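Local coordinates for protein subtilase cytotoxin, subunit B (PDB 3DWQ) that forms the pentameric, glycan-binding B subunit of an AB5 toxin, recognising N-glycolylneuraminic acid and probably delivering the protease A subunit to host cells, at residues R75-P80 against F110-K115. Residues are numbered along the deposited sequence; the frame is centred on the assembly and turned at random.
Sequences RIYYEP and FGPDRK. With NGC (N-glycolyl-alpha-neuraminic acid), chain G.
Tyr77 and Arg114 pin the irregular C-terminal segment 110-115 along strand 73-79 in the antiparallel sheet of this OB-type (oligonucleotide/oligosaccharide-binding) B subunit. The tyrosine ring lies with its edge to the segment, and its OH gives a 2.5 Å hydrogen bond to Pro112 O, in the carbonyl plane. The Pro112 ring crosses the tyrosine at about a right angle, CD 3.5 Å from Tyr77 OH; Arg75 NH1 adds a weak bond to Pro112 O. Packed on one face of the Tyr77 ring is Arg75 CG; the Arg75 chain then bends at chi3 (-77°), and NH1 reaches Asp113 OD1 in a 3.5 Å salt bridge, one water bridging NH1 and OD1, another NH2 and OD1. Ser12 OG takes Arg75 NE and also binds the sialic acid, whose glycolyl O11 is 2.8 Å from Tyr78 OH in a hydrogen bond. His20 of a neighbouring subunit meets the Tyr77 ring. Arg114 CB meets that ring's edge directly, 3.5 Å from Tyr77 CD1; beyond it the extended chain, CG anti to the backbone N (chi1 -175°), carries the guanidinium to Glu79, itself held by Trp53 and Arg7. NE donates to Tyr78 O from 50° above the carbonyl plane, while NH2 makes a salt bridge to Glu79 OE2 at 3.0 Å, its hydrogen bond bent and weak.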
loop_
_atom_site.group_PDB
_atom_site.type_symbol
_atom_site.label_atom_id
_atom_site.label_comp_id
_atom_site.label_asym_id
_atom_site.label_seq_id
_atom_site.Cartn_x
_atom_site.Cartn_y
_atom_site.Cartn_z
ATOM N N ARG C 75 -8.944 -20.122 0.233
ATOM C CA ARG C 75 -8.883 -20.938 1.436
ATOM C C ARG C 75 -8.651 -20.049 2.647
ATOM O O ARG C 75 -7.689 -19.271 2.683
ATOM C CB ARG C 75 -7.780 -21.992 1.330
ATOM C CG ARG C 75 -7.671 -22.899 2.554
ATOM C CD ARG C 75 -6.745 -24.063 2.295
ATOM N NE ARG C 75 -7.372 -25.107 1.489
ATOM C CZ ARG C 75 -6.736 -26.185 1.034
ATOM N NH1 ARG C 75 -5.445 -26.365 1.296
ATOM N NH2 ARG C 75 -7.391 -27.083 0.310
ATOM N N ILE C 76 -9.545 -20.157 3.625
ATOM C CA ILE C 76 -9.362 -19.495 4.906
ATOM C C ILE C 76 -8.800 -20.494 5.919
ATOM O O ILE C 76 -9.434 -21.503 6.236
ATOM C CB ILE C 76 -10.669 -18.808 5.414
ATOM C CG1 ILE C 76 -10.814 -17.405 4.816
ATOM C CG2 ILE C 76 -10.657 -18.641 6.929
ATOM C CD1 ILE C 76 -11.341 -17.347 3.401
ATOM N N TYR C 77 -7.588 -20.215 6.390
ATOM C CA TYR C 77 -6.987 -20.971 7.479
ATOM C C TYR C 77 -7.302 -20.223 8.763
ATOM O O TYR C 77 -7.166 -18.997 8.822
ATOM C CB TYR C 77 -5.472 -21.052 7.327
ATOM C CG TYR C 77 -4.936 -21.759 6.100
ATOM C CD1 TYR C 77 -4.448 -23.062 6.188
ATOM C CD2 TYR C 77 -4.862 -21.109 4.868
ATOM C CE1 TYR C 77 -3.918 -23.708 5.075
ATOM C CE2 TYR C 77 -4.341 -21.744 3.751
ATOM C CZ TYR C 77 -3.868 -23.042 3.860
ATOM O OH TYR C 77 -3.351 -23.670 2.752
ATOM N N TYR C 78 -7.721 -20.962 9.788
ATOM C CA TYR C 78 -8.143 -20.363 11.051
ATOM C C TYR C 78 -7.763 -21.222 12.261
ATOM O O TYR C 78 -7.541 -22.428 12.136
ATOM C CB TYR C 78 -9.659 -20.067 11.035
ATOM C CG TYR C 78 -10.540 -21.299 11.099
ATOM C CD1 TYR C 78 -11.076 -21.735 12.313
ATOM C CD2 TYR C 78 -10.831 -22.036 9.948
ATOM C CE1 TYR C 78 -11.876 -22.871 12.379
ATOM C CE2 TYR C 78 -11.630 -23.173 10.006
ATOM C CZ TYR C 78 -12.149 -23.584 11.224
ATOM O OH TYR C 78 -12.940 -24.708 11.286
ATOM N N GLU C 79 -7.677 -20.581 13.424
ATOM C CA GLU C 79 -7.486 -21.278 14.692
ATOM C C GLU C 79 -8.585 -20.854 15.663
ATOM O O GLU C 79 -8.646 -19.686 16.053
ATOM C CB GLU C 79 -6.103 -20.982 15.280
ATOM C CG GLU C 79 -5.720 -21.886 16.446
ATOM C CD GLU C 79 -4.274 -21.721 16.879
ATOM O OE1 GLU C 79 -3.938 -20.682 17.480
ATOM O OE2 GLU C 79 -3.471 -22.638 16.626
ATOM N N PRO C 80 -9.480 -21.795 16.032
ATOM C CA PRO C 80 -10.547 -21.477 16.984
ATOM C C PRO C 80 -10.040 -21.268 18.411
ATOM O O PRO C 80 -8.964 -21.754 18.765
ATOM C CB PRO C 80 -11.459 -22.706 16.919
ATOM C CG PRO C 80 -10.580 -23.810 16.461
ATOM C CD PRO C 80 -9.555 -23.190 15.559
ATOM N N PHE C 110 -4.065 -23.856 -3.169
ATOM C CA PHE C 110 -2.602 -23.829 -3.077
ATOM C C PHE C 110 -2.113 -23.877 -1.630
ATOM O O PHE C 110 -2.729 -23.301 -0.739
ATOM C CB PHE C 110 -2.044 -22.588 -3.792
ATOM C CG PHE C 110 -0.533 -22.551 -3.891
ATOM C CD1 PHE C 110 0.176 -23.594 -4.486
ATOM C CD2 PHE C 110 0.178 -21.452 -3.410
ATOM C CE1 PHE C 110 1.570 -23.554 -4.575
ATOM C CE2 PHE C 110 1.567 -21.396 -3.497
ATOM C CZ PHE C 110 2.268 -22.448 -4.083
ATOM N N GLY C 111 -1.006 -24.580 -1.406
ATOM C CA GLY C 111 -0.370 -24.607 -0.094
ATOM C C GLY C 111 -0.768 -25.781 0.784
ATOM O O GLY C 111 -1.346 -26.757 0.297
ATOM N N PRO C 112 -0.475 -25.682 2.095
ATOM C CA PRO C 112 -0.663 -26.789 3.028
ATOM C C PRO C 112 -2.120 -27.015 3.435
ATOM O O PRO C 112 -2.971 -26.133 3.276
ATOM C CB PRO C 112 0.150 -26.347 4.250
ATOM C CG PRO C 112 0.052 -24.864 4.232
ATOM C CD PRO C 112 0.054 -24.481 2.772
ATOM N N ASP C 113 -2.393 -28.210 3.946
ATOM C CA ASP C 113 -3.648 -28.476 4.617
ATOM C C ASP C 113 -3.497 -28.017 6.059
ATOM O O ASP C 113 -2.420 -28.146 6.643
ATOM C CB ASP C 113 -3.979 -29.969 4.573
ATOM C CG ASP C 113 -4.316 -30.464 3.171
ATOM O OD1 ASP C 113 -4.676 -29.652 2.292
ATOM O OD2 ASP C 113 -4.227 -31.686 2.950
ATOM N N ARG C 114 -4.553 -27.439 6.618
ATOM C CA ARG C 114 -4.631 -27.241 8.062
ATOM C C ARG C 114 -5.772 -28.121 8.548
ATOM O O ARG C 114 -6.940 -27.733 8.511
ATOM C CB ARG C 114 -4.846 -25.771 8.435
ATOM C CG ARG C 114 -4.820 -25.519 9.937
ATOM C CD ARG C 114 -5.019 -24.050 10.266
ATOM N NE ARG C 114 -5.077 -23.812 11.707
ATOM C CZ ARG C 114 -4.014 -23.706 12.501
ATOM N NH1 ARG C 114 -2.786 -23.816 12.006
ATOM N NH2 ARG C 114 -4.180 -23.488 13.798
ATOM N N LYS C 115 -5.407 -29.318 8.994
ATOM C CA LYS C 115 -6.348 -30.410 9.140
ATOM C C LYS C 115 -5.935 -31.320 10.285
ATOM O O LYS C 115 -4.772 -31.703 10.382
ATOM C CB LYS C 115 -6.348 -31.217 7.839
ATOM C CG LYS C 115 -7.626 -31.950 7.518
ATOM C CD LYS C 115 -7.486 -32.662 6.183
ATOM C CE LYS C 115 -8.827 -33.160 5.679
ATOM N NZ LYS C 115 -8.689 -33.888 4.388
HETATM O O9 NGC G . -17.657 -27.008 4.722
HETATM C C9 NGC G . -16.986 -26.870 5.981
HETATM C C8 NGC G . -15.505 -27.234 5.858
HETATM O O8 NGC G . -15.060 -26.949 4.524
HETATM C C7 NGC G . -15.297 -28.711 6.213
HETATM O O7 NGC G . -15.543 -28.939 7.605
HETATM C C6 NGC G . -13.951 -29.346 5.821
HETATM O O6 NGC G . -13.871 -29.382 4.379
HETATM C C2 NGC G . -12.543 -29.113 3.952
HETATM C C1 NGC G . -12.264 -27.912 3.104
HETATM O O1B NGC G . -13.184 -27.105 2.858
HETATM O O1A NGC G . -11.092 -27.753 2.692
HETATM C C3 NGC G . -11.405 -29.964 4.503
HETATM C C4 NGC G . -11.461 -29.755 6.019
HETATM O O4 NGC G . -10.201 -29.293 6.508
HETATM C C5 NGC G . -12.612 -28.770 6.347
HETATM N N5 NGC G . -12.598 -28.395 7.769
HETATM C C10 NGC G . -12.748 -29.130 8.874
HETATM O O10 NGC G . -12.954 -30.335 8.888
HETATM C C11 NGC G . -12.652 -28.332 10.143
HETATM O O11 NGC G . -12.116 -27.022 9.918
HETATM O O HOH W 1 -3.414 -28.443 0.165
HETATM O O HOH W 2 -6.474 -30.015 0.318
#